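Local coordinates for M157 (Murid herpesvirus 1, PDB 2NYK), which serves as an MHC class I-like ligand of mouse cytomegalovirus for the Ly49 receptors of natural killer cells, at residues A[202-207]-A[227-232]; A[92-97]-A[116-121]; A[103-108]-A[159-164]; A[24-29]-A[36-41]. The protein carries 1 engineered substitution. One frame throughout, in Å; residues are numbered along the deposited sequence.

In the fold
Contacts 2, 3 and 4 all involve the seven-stranded antiparallel sheet that, with its helices, forms the MHC-like platform. Contact 1 lies apart, in the second, all-beta region. Contact 4 lies within the hairpin of strands 21-30 and 35-41. It meets contact 2 along the edge of strand 96-106, where Ile97 N lies 2.8 Å from Val29 O, a probable hydrogen bond. Contact 3 sits about 17 Å from contact 4, centre to centre, and Trp164 packs on Val41 between them. Contacts 2 and 3 share strand 96-106 but lie towards opposite ends of it, their centres about 31 Å apart. Contact 1 approaches contact 4 to about 6 Å between nearest atoms, without touching.

Contact 1 of 4, residues A[202-207]-A[227-232]; sequences VPFTVE and QILTVK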
loop_
_atom_site.group_PDB
_atom_site.type_symbol
_atom_site.label_atom_id
_atom_site.label_comp_id
_atom_site.label_asym_id
_atom_site.label_seq_id
_atom_site.Cartn_x
_atom_site.Cartn_y
_atom_site.Cartn_z
ATOM N N VAL A 202 -4.934 1.318 -3.678
ATOM C CA VAL A 202 -6.054 0.678 -3.003
ATOM C C VAL A 202 -6.200 -0.756 -3.534
ATOM O O VAL A 202 -6.206 -0.969 -4.754
ATOM C CB VAL A 202 -7.374 1.495 -3.205
ATOM C CG1 VAL A 202 -8.554 0.700 -2.730
ATOM C CG2 VAL A 202 -7.306 2.833 -2.430
ATOM N N PRO A 203 -6.244 -1.751 -2.629
ATOM C CA PRO A 203 -6.436 -3.108 -3.100
ATOM C C PRO A 203 -7.773 -3.380 -3.788
ATOM O O PRO A 203 -8.799 -2.757 -3.488
ATOM C CB PRO A 203 -6.256 -3.949 -1.819
ATOM C CG PRO A 203 -5.389 -3.102 -0.947
ATOM C CD PRO A 203 -5.973 -1.731 -1.176
ATOM N N PHE A 204 -7.755 -4.291 -4.755
ATOM C CA PHE A 204 -9.004 -4.675 -5.430
ATOM C C PHE A 204 -8.841 -6.065 -6.014
ATOM O O PHE A 204 -7.705 -6.551 -6.133
ATOM C CB PHE A 204 -9.371 -3.646 -6.525
ATOM C CG PHE A 204 -8.412 -3.613 -7.688
ATOM C CD1 PHE A 204 -8.611 -4.433 -8.797
ATOM C CD2 PHE A 204 -7.295 -2.765 -7.665
ATOM C CE1 PHE A 204 -7.694 -4.417 -9.865
ATOM C CE2 PHE A 204 -6.379 -2.738 -8.736
ATOM C CZ PHE A 204 -6.575 -3.534 -9.823
ATOM N N THR A 205 -9.949 -6.716 -6.375
ATOM C CA THR A 205 -9.871 -8.053 -6.976
ATOM C C THR A 205 -10.614 -8.086 -8.301
ATOM O O THR A 205 -11.521 -7.292 -8.525
ATOM C CB THR A 205 -10.420 -9.179 -6.044
ATOM O OG1 THR A 205 -11.822 -8.984 -5.842
ATOM C CG2 THR A 205 -9.724 -9.185 -4.711
ATOM N N VAL A 206 -10.193 -8.984 -9.186
ATOM C CA VAL A 206 -10.787 -9.137 -10.510
ATOM C C VAL A 206 -11.229 -10.596 -10.662
ATOM O O VAL A 206 -10.440 -11.538 -10.421
ATOM C CB VAL A 206 -9.806 -8.774 -11.633
ATOM C CG1 VAL A 206 -10.491 -8.831 -13.008
ATOM C CG2 VAL A 206 -9.242 -7.398 -11.405
ATOM N N GLU A 207 -12.496 -10.772 -11.021
ATOM C CA GLU A 207 -13.089 -12.103 -11.171
ATOM C C GLU A 207 -13.902 -12.182 -12.456
ATOM O O GLU A 207 -14.657 -11.252 -12.773
ATOM C CB GLU A 207 -14.008 -12.412 -9.988
ATOM C CG GLU A 207 -13.302 -12.388 -8.641
ATOM C CD GLU A 207 -14.272 -12.320 -7.477
ATOM O OE1 GLU A 207 -15.289 -11.581 -7.576
ATOM O OE2 GLU A 207 -14.002 -13.002 -6.449
ATOM N N GLN A 227 -1.332 -0.601 -10.415
ATOM C CA GLN A 227 -1.557 -2.029 -10.249
ATOM C C GLN A 227 -2.190 -2.550 -11.503
ATOM O O GLN A 227 -3.116 -1.934 -12.047
ATOM C CB GLN A 227 -2.499 -2.288 -9.101
ATOM C CG GLN A 227 -2.113 -1.693 -7.760
ATOM C CD GLN A 227 -3.140 -2.064 -6.737
ATOM O OE1 GLN A 227 -3.330 -3.249 -6.425
ATOM N NE2 GLN A 227 -3.873 -1.070 -6.261
ATOM N N ILE A 228 -1.703 -3.688 -11.975
ATOM C CA ILE A 228 -2.282 -4.306 -13.142
ATOM C C ILE A 228 -2.613 -5.738 -12.770
ATOM O O ILE A 228 -1.716 -6.572 -12.537
ATOM C CB ILE A 228 -1.354 -4.216 -14.382
ATOM C CG1 ILE A 228 -1.008 -2.739 -14.684
ATOM C CG2 ILE A 228 -2.000 -4.936 -15.583
ATOM C CD1 ILE A 228 -0.061 -2.534 -15.859
ATOM N N LEU A 229 -3.918 -6.010 -12.687
ATOM C CA LEU A 229 -4.393 -7.343 -12.346
ATOM C C LEU A 229 -5.054 -7.992 -13.554
ATOM O O LEU A 229 -5.996 -7.441 -14.145
ATOM C CB LEU A 229 -5.342 -7.298 -11.137
ATOM C CG LEU A 229 -4.731 -7.288 -9.726
ATOM C CD1 LEU A 229 -3.819 -6.059 -9.421
ATOM C CD2 LEU A 229 -5.872 -7.366 -8.710
ATOM N N THR A 230 -4.521 -9.148 -13.941
ATOM C CA THR A 230 -4.971 -9.860 -15.134
ATOM C C THR A 230 -5.533 -11.220 -14.718
ATOM O O THR A 230 -4.929 -11.921 -13.918
ATOM C CB THR A 230 -3.795 -10.097 -16.114
ATOM O OG1 THR A 230 -3.153 -8.854 -16.436
ATOM C CG2 THR A 230 -4.261 -10.795 -17.400
ATOM N N VAL A 231 -6.706 -11.563 -15.251
ATOM C CA VAL A 231 -7.328 -12.863 -15.045
ATOM C C VAL A 231 -7.658 -13.442 -16.416
ATOM O O VAL A 231 -8.419 -12.849 -17.204
ATOM C CB VAL A 231 -8.599 -12.812 -14.139
ATOM C CG1 VAL A 231 -9.569 -11.787 -14.627
ATOM C CG2 VAL A 231 -9.307 -14.178 -14.104
ATOM N N LYS A 232 -7.045 -14.582 -16.714
ATOM C CA LYS A 232 -7.364 -15.301 -17.930
ATOM C C LYS A 232 -7.804 -16.714 -17.633
ATOM O O LYS A 232 -7.273 -17.382 -16.731
ATOM C CB LYS A 232 -6.242 -15.247 -18.968
ATOM C CG LYS A 232 -4.886 -15.718 -18.530
ATOM C CD LYS A 232 -3.825 -15.118 -19.486
ATOM C CE LYS A 232 -2.460 -15.824 -19.217
ATOM N NZ LYS A 232 -1.416 -15.156 -20.102
HETATM O O HOH W 1 -5.055 -5.051 -5.774
#
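Gln227 reaches over to the residues leading into strand 204-207 and takes hold of their backbone. Its NE2 gives a hydrogen bond to Val202 O at 2.8 Å, lying well above the plane of that carbonyl although the oxygen stays close to the plane of the amide. The same NE2 also bonds Ser200 O. On the other side of the amide, OE1 accepts from Arg45 and from a water 2.6 Å away, which in turn takes the N-H of Phe204. With both ends engaged, the amide cannot easily flip. It lies obliquely beside the Phe204 ring, the two planes 53° apart. Leu229 comes next, its side chain pointing against that of Phe204: CD2 sits over one face of the ring as a CH-pi contact, 4.1 Å from the ring centroid. Phe204 presents its ring there because CG stands between the backbone N and the carbonyl carbon (chi1 67°). Leu229 CB also touches Val206 CG2 at 3.9 Å. At Val231, CG1 presses on Val206 CG1 at 3.5 Å, a tight fit for two methyls. The strand axes run 7.2 Å apart, 21° from parallel, and are joined by side chains. Strand 204-208 pairs with 241-245, whereas 227-233 lies between 192-198 and 217-222, so the contact probably spans the two layers of an immunoglobulin-like sandwich, with Phe204 and Val206 also packing on Val196 of strand 192-198.

Contact 2 of 4, residues A[92-97]-A[116-121]; sequences WDTQRI and HTTDTV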
loop_
_atom_site.group_PDB
_atom_site.type_symbol
_atom_site.label_atom_id
_atom_site.label_comp_id
_atom_site.label_asym_id
_atom_site.label_seq_id
_atom_site.Cartn_x
_atom_site.Cartn_y
_atom_site.Cartn_z
ATOM N N TRP A 92 19.666 -15.717 16.654
ATOM C CA TRP A 92 20.233 -16.675 15.697
ATOM C C TRP A 92 19.249 -17.762 15.270
ATOM O O TRP A 92 19.472 -18.439 14.261
ATOM C CB TRP A 92 21.517 -17.313 16.238
ATOM C CG TRP A 92 22.699 -16.389 16.264
ATOM C CD1 TRP A 92 23.515 -16.060 15.212
ATOM C CD2 TRP A 92 23.209 -15.687 17.407
ATOM N NE1 TRP A 92 24.500 -15.191 15.631
ATOM C CE2 TRP A 92 24.337 -14.945 16.972
ATOM C CE3 TRP A 92 22.822 -15.612 18.757
ATOM C CZ2 TRP A 92 25.081 -14.136 17.840
ATOM C CZ3 TRP A 92 23.560 -14.810 19.618
ATOM C CH2 TRP A 92 24.682 -14.084 19.155
ATOM N N ASP A 93 18.168 -17.931 16.031
ATOM C CA ASP A 93 17.110 -18.884 15.670
ATOM C C ASP A 93 16.188 -18.341 14.566
ATOM O O ASP A 93 15.095 -18.867 14.336
ATOM C CB ASP A 93 16.311 -19.317 16.910
ATOM C CG ASP A 93 15.861 -18.133 17.774
ATOM O OD1 ASP A 93 15.534 -17.021 17.205
ATOM O OD2 ASP A 93 15.827 -18.319 19.041
ATOM N N THR A 94 16.643 -17.284 13.891
ATOM C CA THR A 94 15.905 -16.671 12.789
ATOM C C THR A 94 16.843 -16.164 11.696
ATOM O O THR A 94 17.912 -15.630 11.977
ATOM C CB THR A 94 14.927 -15.542 13.276
ATOM O OG1 THR A 94 14.023 -15.200 12.217
ATOM C CG2 THR A 94 15.668 -14.287 13.739
ATOM N N GLN A 95 16.427 -16.346 10.450
ATOM C CA GLN A 95 17.173 -15.869 9.296
ATOM C C GLN A 95 16.696 -14.491 8.857
ATOM O O GLN A 95 17.341 -13.840 8.034
ATOM C CB GLN A 95 17.053 -16.859 8.135
ATOM C CG GLN A 95 17.842 -18.146 8.343
ATOM C CD GLN A 95 19.326 -17.886 8.574
ATOM O OE1 GLN A 95 20.028 -17.360 7.702
ATOM N NE2 GLN A 95 19.807 -18.246 9.760
ATOM N N ARG A 96 15.564 -14.054 9.411
ATOM C CA ARG A 96 15.002 -12.758 9.065
ATOM C C ARG A 96 14.140 -12.154 10.170
ATOM O O ARG A 96 13.613 -12.855 11.036
ATOM C CB ARG A 96 14.215 -12.838 7.750
ATOM C CG ARG A 96 13.105 -13.870 7.754
ATOM C CD ARG A 96 12.926 -14.512 6.360
ATOM N NE ARG A 96 12.868 -13.523 5.276
ATOM C CZ ARG A 96 11.905 -12.611 5.131
ATOM N NH1 ARG A 96 10.909 -12.536 6.009
ATOM N NH2 ARG A 96 11.944 -11.764 4.108
ATOM N N ILE A 97 13.998 -10.837 10.126
ATOM C CA ILE A 97 13.129 -10.140 11.071
ATOM C C ILE A 97 12.415 -8.995 10.351
ATOM O O ILE A 97 13.005 -8.292 9.531
ATOM C CB ILE A 97 13.908 -9.608 12.295
ATOM C CG1 ILE A 97 12.960 -8.967 13.312
ATOM C CG2 ILE A 97 14.992 -8.614 11.856
ATOM C CD1 ILE A 97 13.601 -8.667 14.641
ATOM N N HIS A 116 6.094 -7.352 15.083
ATOM C CA HIS A 116 7.431 -7.881 14.888
ATOM C C HIS A 116 7.271 -9.342 14.504
ATOM O O HIS A 116 6.454 -10.048 15.096
ATOM C CB HIS A 116 8.246 -7.793 16.183
ATOM C CG HIS A 116 8.681 -6.406 16.536
ATOM N ND1 HIS A 116 7.869 -5.522 17.209
ATOM C CD2 HIS A 116 9.848 -5.753 16.316
ATOM C CE1 HIS A 116 8.507 -4.377 17.375
ATOM N NE2 HIS A 116 9.714 -4.495 16.846
ATOM N N THR A 117 8.035 -9.790 13.508
ATOM C CA THR A 117 7.950 -11.175 13.050
ATOM C C THR A 117 9.336 -11.745 12.810
ATOM O O THR A 117 10.181 -11.117 12.146
ATOM C CB THR A 117 7.139 -11.311 11.756
ATOM O OG1 THR A 117 5.831 -10.780 11.967
ATOM C CG2 THR A 117 7.010 -12.779 11.357
ATOM N N THR A 118 9.552 -12.935 13.367
ATOM C CA THR A 118 10.749 -13.725 13.115
ATOM C C THR A 118 10.289 -15.124 12.682
ATOM O O THR A 118 9.092 -15.420 12.693
ATOM C CB THR A 118 11.657 -13.827 14.357
ATOM O OG1 THR A 118 11.019 -14.622 15.361
ATOM C CG2 THR A 118 11.970 -12.447 14.935
ATOM N N ASP A 119 11.239 -15.976 12.308
ATOM C CA ASP A 119 10.928 -17.337 11.858
ATOM C C ASP A 119 10.005 -18.086 12.814
ATOM O O ASP A 119 9.013 -18.686 12.384
ATOM C CB ASP A 119 12.213 -18.130 11.637
ATOM C CG ASP A 119 13.049 -17.585 10.494
ATOM O OD1 ASP A 119 14.264 -17.862 10.483
ATOM O OD2 ASP A 119 12.501 -16.879 9.609
ATOM N N THR A 120 10.309 -18.022 14.110
ATOM C CA THR A 120 9.539 -18.762 15.116
ATOM C C THR A 120 8.654 -17.901 16.037
ATOM O O THR A 120 7.893 -18.449 16.848
ATOM C CB THR A 120 10.470 -19.612 15.999
ATOM O OG1 THR A 120 11.413 -18.751 16.659
ATOM C CG2 THR A 120 11.212 -20.635 15.151
ATOM N N VAL A 121 8.745 -16.573 15.934
ATOM C CA VAL A 121 8.030 -15.700 16.879
ATOM C C VAL A 121 7.298 -14.541 16.210
ATOM O O VAL A 121 7.840 -13.857 15.344
ATOM C CB VAL A 121 8.956 -15.156 18.009
ATOM C CG1 VAL A 121 8.157 -14.360 19.030
ATOM C CG2 VAL A 121 9.692 -16.290 18.708
HETATM O O HOH W 2 13.020 -17.130 15.606
#
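Asp119 is held to segment 92-97 by two hydrogen bonds, one to Thr94 and one from Gln95. The backbone N of Asp119 donates to Thr94 OG1 at 2.9 Å, nearly straight, with an N-H...O angle of 174°. In return the Asp119 carboxylate reaches the next residue along, its OD1 accepting from Gln95 N at 2.6 Å, met from above the carboxylate plane. Thr94 OG1 swings away from its own N (chi1 -167°), from where it donates a hydrogen bond to Arg96 O, 2.7 Å off; the hydroxyl thus accepts from one segment and donates within the other. A water hydrogen-bonds Asp93 OD1, Thr118 OG1 and Thr120 OG1, tying the outer parts together. All this happens at the open end of the beta hairpin 96-106/109-118, where one strand enters and the other turns off towards strand 122-128. Thr118 N bonds Val121 O inside that turn. Arg96 lays its aliphatic CG 3.6 Å from Asp119 OD2, while its NE stays farther from the carboxylate. Ile97 lies alongside Thr118, the two side chains pointing the same way, with CG1 4.0 Å from Thr118 CG2. The Ile97 CA also points its hydrogen at Thr117 O. Helix 71-90 packs against Thr94 and Ile97 through Leu87.

Contact 3 of 4, residues A[103-108]-A[159-164]; sequences CLFLGF and EIKNRW
Phe105 and Lys161 bring the two backbones nearest, their CA atoms 7.6 Å apart. Residues 103-106 are the end of an extended strand, whereas 159-164 is regular helix. Beyond the strand the chain turns at Gly107, whose positive phi of 59° suits glycine. Lys161 spans the gap: its chain runs past Phe105, bends at chi3 (84°), and delivers NZ to Gly107 O at 2.8 Å, in the carbonyl plane and on a lone pair. NZ also bonds Phe19 O, Asp16 O and a water, 2.9 Å away, that accepts the N-H of Gly107, so the three N-H bonds of this buried ammonium have four oxygen acceptors within hydrogen-bonding distance. Here helix 157-173 lies against the antiparallel sheet of the MHC-like platform, close to the hairpin turn joining strands 96-106 and 109-118. The methylenes of Lys161 pack too, with CE 3.9 Å from Phe105 CB and CD at the edge of the Phe108 ring. Ile160 crosses Phe105 at about a right angle, its CG2 touching CZ obliquely at 4.1 Å. Phe21 and Val157 also pack against Phe105.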
loop_
_atom_site.group_PDB
_atom_site.type_symbol
_atom_site.label_atom_id
_atom_site.label_comp_id
_atom_site.label_asym_id
_atom_site.label_seq_id
_atom_site.Cartn_x
_atom_site.Cartn_y
_atom_site.Cartn_z
ATOM N N CYS A 103 -0.218 2.722 11.589
ATOM C CA CYS A 103 -0.604 3.912 12.355
ATOM C C CYS A 103 -1.832 4.631 11.790
ATOM O O CYS A 103 -1.929 4.850 10.578
ATOM C CB CYS A 103 0.569 4.896 12.413
ATOM S SG CYS A 103 2.058 4.212 13.146
ATOM N N LEU A 104 -2.743 4.997 12.684
ATOM C CA LEU A 104 -3.908 5.775 12.339
ATOM C C LEU A 104 -3.672 7.208 12.765
ATOM O O LEU A 104 -3.380 7.463 13.928
ATOM C CB LEU A 104 -5.142 5.229 13.068
ATOM C CG LEU A 104 -6.457 6.027 13.036
ATOM C CD1 LEU A 104 -7.039 6.170 11.624
ATOM C CD2 LEU A 104 -7.485 5.372 13.965
ATOM N N PHE A 105 -3.813 8.137 11.823
ATOM C CA PHE A 105 -3.642 9.556 12.107
ATOM C C PHE A 105 -5.007 10.190 12.270
ATOM O O PHE A 105 -5.682 10.467 11.286
ATOM C CB PHE A 105 -2.844 10.249 11.001
ATOM C CG PHE A 105 -1.434 9.756 10.877
ATOM C CD1 PHE A 105 -0.503 10.038 11.850
ATOM C CD2 PHE A 105 -1.043 8.989 9.800
ATOM C CE1 PHE A 105 0.803 9.570 11.757
ATOM C CE2 PHE A 105 0.272 8.513 9.698
ATOM C CZ PHE A 105 1.198 8.808 10.675
ATOM N N LEU A 106 -5.409 10.391 13.522
ATOM C CA LEU A 106 -6.713 10.940 13.860
ATOM C C LEU A 106 -6.535 12.323 14.515
ATOM O O LEU A 106 -5.980 12.425 15.614
ATOM C CB LEU A 106 -7.454 9.983 14.804
ATOM C CG LEU A 106 -8.920 10.295 15.132
ATOM C CD1 LEU A 106 -9.764 10.421 13.865
ATOM C CD2 LEU A 106 -9.509 9.232 16.067
ATOM N N GLY A 107 -6.988 13.378 13.833
ATOM C CA GLY A 107 -6.655 14.737 14.260
ATOM C C GLY A 107 -5.151 14.834 14.238
ATOM O O GLY A 107 -4.513 14.531 13.218
ATOM N N PHE A 108 -4.570 15.226 15.364
ATOM C CA PHE A 108 -3.112 15.186 15.492
ATOM C C PHE A 108 -2.654 14.114 16.476
ATOM O O PHE A 108 -1.561 14.197 17.033
ATOM C CB PHE A 108 -2.545 16.568 15.857
ATOM C CG PHE A 108 -2.619 17.588 14.727
ATOM C CD1 PHE A 108 -2.609 17.190 13.389
ATOM C CD2 PHE A 108 -2.649 18.950 15.016
ATOM C CE1 PHE A 108 -2.641 18.141 12.357
ATOM C CE2 PHE A 108 -2.692 19.896 14.004
ATOM C CZ PHE A 108 -2.693 19.488 12.673
ATOM N N GLU A 159 3.548 17.307 10.726
ATOM C CA GLU A 159 4.395 17.335 9.549
ATOM C C GLU A 159 4.012 16.219 8.561
ATOM O O GLU A 159 3.915 16.464 7.360
ATOM C CB GLU A 159 5.881 17.229 9.936
ATOM C CG GLU A 159 6.797 17.610 8.805
ATOM C CD GLU A 159 8.265 17.377 9.107
ATOM O OE1 GLU A 159 8.668 17.367 10.306
ATOM O OE2 GLU A 159 9.024 17.224 8.122
ATOM N N ILE A 160 3.827 15.000 9.075
ATOM C CA ILE A 160 3.469 13.842 8.228
ATOM C C ILE A 160 2.147 14.055 7.496
ATOM O O ILE A 160 2.070 13.886 6.279
ATOM C CB ILE A 160 3.454 12.523 9.042
ATOM C CG1 ILE A 160 4.856 12.245 9.654
ATOM C CG2 ILE A 160 3.073 11.362 8.145
ATOM C CD1 ILE A 160 4.861 11.154 10.776
ATOM N N LYS A 161 1.107 14.431 8.236
ATOM C CA LYS A 161 -0.203 14.726 7.655
ATOM C C LYS A 161 -0.122 15.839 6.622
ATOM O O LYS A 161 -0.672 15.717 5.530
ATOM C CB LYS A 161 -1.207 15.084 8.757
ATOM C CG LYS A 161 -1.516 13.931 9.726
ATOM C CD LYS A 161 -2.775 14.195 10.561
ATOM C CE LYS A 161 -4.055 13.794 9.808
ATOM N NZ LYS A 161 -5.258 14.245 10.584
ATOM N N ASN A 162 0.620 16.894 6.939
ATOM C CA ASN A 162 0.804 18.010 5.998
ATOM C C ASN A 162 1.469 17.550 4.698
ATOM O O ASN A 162 1.053 17.920 3.605
ATOM C CB ASN A 162 1.588 19.157 6.646
ATOM C CG ASN A 162 1.908 20.283 5.663
ATOM O OD1 ASN A 162 3.011 20.344 5.119
ATOM N ND2 ASN A 162 0.941 21.171 5.434
ATOM N N ARG A 163 2.484 16.708 4.845
ATOM C CA ARG A 163 3.234 16.152 3.710
ATOM C C ARG A 163 2.424 15.184 2.848
ATOM O O ARG A 163 2.579 15.169 1.616
ATOM C CB ARG A 163 4.493 15.436 4.215
ATOM C CG ARG A 163 5.608 16.348 4.563
ATOM C CD ARG A 163 6.684 15.670 5.454
ATOM N NE ARG A 163 7.296 14.497 4.836
ATOM C CZ ARG A 163 7.876 14.493 3.640
ATOM N NH1 ARG A 163 7.923 15.602 2.907
ATOM N NH2 ARG A 163 8.411 13.374 3.166
ATOM N N TRP A 164 1.558 14.391 3.481
ATOM C CA TRP A 164 0.871 13.284 2.794
ATOM C C TRP A 164 -0.600 13.461 2.461
ATOM O O TRP A 164 -1.121 12.742 1.609
ATOM C CB TRP A 164 1.046 11.984 3.590
ATOM C CG TRP A 164 2.475 11.494 3.491
ATOM C CD1 TRP A 164 3.538 11.846 4.286
ATOM C CD2 TRP A 164 2.973 10.564 2.537
ATOM N NE1 TRP A 164 4.671 11.188 3.871
ATOM C CE2 TRP A 164 4.345 10.400 2.789
ATOM C CE3 TRP A 164 2.381 9.847 1.485
ATOM C CZ2 TRP A 164 5.144 9.534 2.028
ATOM C CZ3 TRP A 164 3.175 9.016 0.721
ATOM C CH2 TRP A 164 4.537 8.865 0.995
HETATM O O HOH W 3 -7.957 13.255 11.204
#

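Contact 4 of 4, residues A[24-29]-A[36-41]; sequences EFEVTV and KRTISV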
loop_
_atom_site.group_PDB
_atom_site.type_symbol
_atom_site.label_atom_id
_atom_site.label_comp_id
_atom_site.label_asym_id
_atom_site.label_seq_id
_atom_site.Cartn_x
_atom_site.Cartn_y
_atom_site.Cartn_z
ATOM N N GLU A 24 1.500 2.872 6.992
ATOM C CA GLU A 24 2.108 1.632 7.459
ATOM C C GLU A 24 3.554 1.690 7.077
ATOM O O GLU A 24 3.884 1.827 5.894
ATOM C CB GLU A 24 1.414 0.425 6.828
ATOM C CG GLU A 24 -0.137 0.299 7.133
ATOM C CD GLU A 24 -1.026 1.285 6.361
ATOM O OE1 GLU A 24 -0.800 1.532 5.162
ATOM O OE2 GLU A 24 -1.971 1.834 6.960
ATOM N N PHE A 25 4.422 1.611 8.077
ATOM C CA PHE A 25 5.862 1.638 7.873
ATOM C C PHE A 25 6.355 0.235 8.114
ATOM O O PHE A 25 6.052 -0.356 9.169
ATOM C CB PHE A 25 6.527 2.567 8.901
ATOM C CG PHE A 25 6.018 3.968 8.891
ATOM C CD1 PHE A 25 6.594 4.923 8.052
ATOM C CD2 PHE A 25 4.966 4.345 9.738
ATOM C CE1 PHE A 25 6.131 6.232 8.045
ATOM C CE2 PHE A 25 4.493 5.627 9.750
ATOM C CZ PHE A 25 5.088 6.596 8.920
ATOM N N GLU A 26 7.092 -0.332 7.160
ATOM C CA GLU A 26 7.548 -1.698 7.334
ATOM C C GLU A 26 9.022 -1.856 6.971
ATOM O O GLU A 26 9.485 -1.306 5.973
ATOM C CB GLU A 26 6.687 -2.640 6.487
ATOM C CG GLU A 26 7.111 -4.105 6.549
ATOM C CD GLU A 26 6.036 -5.020 5.974
ATOM O OE1 GLU A 26 6.327 -6.193 5.704
ATOM O OE2 GLU A 26 4.898 -4.569 5.789
ATOM N N VAL A 27 9.758 -2.622 7.770
ATOM C CA VAL A 27 11.152 -2.888 7.468
ATOM C C VAL A 27 11.425 -4.365 7.675
ATOM O O VAL A 27 11.019 -4.945 8.684
ATOM C CB VAL A 27 12.135 -2.066 8.359
ATOM C CG1 VAL A 27 13.583 -2.414 8.021
ATOM C CG2 VAL A 27 11.907 -0.572 8.172
ATOM N N THR A 28 12.108 -4.958 6.697
ATOM C CA THR A 28 12.513 -6.348 6.755
ATOM C C THR A 28 14.030 -6.414 6.618
ATOM O O THR A 28 14.615 -5.756 5.753
ATOM C CB THR A 28 11.842 -7.174 5.641
ATOM O OG1 THR A 28 10.418 -7.104 5.796
ATOM C CG2 THR A 28 12.283 -8.615 5.715
ATOM N N VAL A 29 14.658 -7.167 7.512
ATOM C CA VAL A 29 16.093 -7.424 7.460
ATOM C C VAL A 29 16.312 -8.949 7.437
ATOM O O VAL A 29 15.719 -9.676 8.229
ATOM C CB VAL A 29 16.807 -6.772 8.669
ATOM C CG1 VAL A 29 18.207 -7.306 8.825
ATOM C CG2 VAL A 29 16.843 -5.251 8.522
ATOM N N LYS A 36 14.603 -4.406 3.124
ATOM C CA LYS A 36 13.590 -3.660 2.415
ATOM C C LYS A 36 12.833 -2.771 3.391
ATOM O O LYS A 36 12.461 -3.206 4.472
ATOM C CB LYS A 36 12.625 -4.614 1.684
ATOM C CG LYS A 36 11.596 -3.902 0.807
ATOM C CD LYS A 36 10.598 -4.888 0.178
ATOM C CE LYS A 36 11.150 -5.481 -1.131
ATOM N NZ LYS A 36 10.232 -6.482 -1.790
ATOM N N ARG A 37 12.622 -1.528 2.982
ATOM C CA ARG A 37 11.849 -0.543 3.741
ATOM C C ARG A 37 10.735 -0.054 2.840
ATOM O O ARG A 37 10.976 0.245 1.665
ATOM C CB ARG A 37 12.731 0.656 4.123
ATOM C CG ARG A 37 13.785 0.358 5.173
ATOM C CD ARG A 37 14.886 1.400 5.096
ATOM N NE ARG A 37 15.793 1.155 3.977
ATOM C CZ ARG A 37 16.637 2.050 3.462
ATOM N NH1 ARG A 37 16.689 3.301 3.932
ATOM N NH2 ARG A 37 17.432 1.686 2.468
ATOM N N THR A 38 9.529 0.064 3.384
ATOM C CA THR A 38 8.382 0.494 2.588
ATOM C C THR A 38 7.424 1.386 3.364
ATOM O O THR A 38 7.364 1.349 4.599
ATOM C CB THR A 38 7.541 -0.693 2.031
ATOM O OG1 THR A 38 6.927 -1.394 3.114
ATOM C CG2 THR A 38 8.385 -1.653 1.222
ATOM N N ILE A 39 6.683 2.193 2.623
ATOM C CA ILE A 39 5.640 3.018 3.208
ATOM C C ILE A 39 4.406 2.767 2.370
ATOM O O ILE A 39 4.481 2.806 1.138
ATOM C CB ILE A 39 5.976 4.519 3.168
ATOM C CG1 ILE A 39 7.242 4.842 3.973
ATOM C CG2 ILE A 39 4.778 5.362 3.727
ATOM C CD1 ILE A 39 7.666 6.258 3.769
ATOM N N SER A 40 3.277 2.538 3.046
ATOM C CA SER A 40 1.987 2.373 2.402
ATOM C C SER A 40 1.059 3.336 3.130
ATOM O O SER A 40 1.383 3.794 4.239
ATOM C CB SER A 40 1.479 0.938 2.605
ATOM O OG SER A 40 2.540 0.011 2.330
ATOM N N VAL A 41 -0.096 3.623 2.535
ATOM C CA VAL A 41 -1.054 4.480 3.187
ATOM C C VAL A 41 -2.394 3.815 3.052
ATOM O O VAL A 41 -2.635 3.110 2.073
ATOM C CB VAL A 41 -1.130 5.899 2.581
ATOM C CG1 VAL A 41 0.227 6.620 2.686
ATOM C CG2 VAL A 41 -1.599 5.829 1.127
HETATM O O HOH W 4 4.659 -0.514 4.089
HETATM O O HOH W 5 9.614 -3.685 3.906
#
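Glu24 O is gripped by several groups. Ser40 N donates to it at 3.0 Å, a water adds a second bond, and the CA-H of Ile39 points at the same oxygen. That water also hydrogen-bonds Thr38 OG1 at 2.6 Å and Ser40 OG, so the two hydroxyls are tied back to the strand opposite. Glu24 N returns the bond to Ser40 O, and the pattern repeats with reciprocal pairs at Glu26-Thr38 and Thr28-Lys36. These three are hydrogen-bonded antiparallel pairs, alternating with the non-hydrogen-bonded pairs Phe25-Ile39 and Val27-Arg37. They belong to the hairpin of strands 21-30 and 35-41, with axes 4.8 Å apart near the middle of the platform sheet. On the face of Phe25 and Val27, turned to helix 71-90, side chains lie next to each other: Phe25 CD1 meets Ile39 CG1 at 4.1 Å, and Val27 CG2 meets Arg37 CG at 3.7 Å. Arg37 carries its guanidinium on to a cation-pi contact with Trp50. The other face is polar. Glu24 folds back (chi2 75°), its OE1 passing 3.5 Å from Ser40 CB and taking a weak hydrogen bond from Asn43 N, while OE2 bonds Thr22 OG1. Glu26 stays extended to a salt bridge with Arg100.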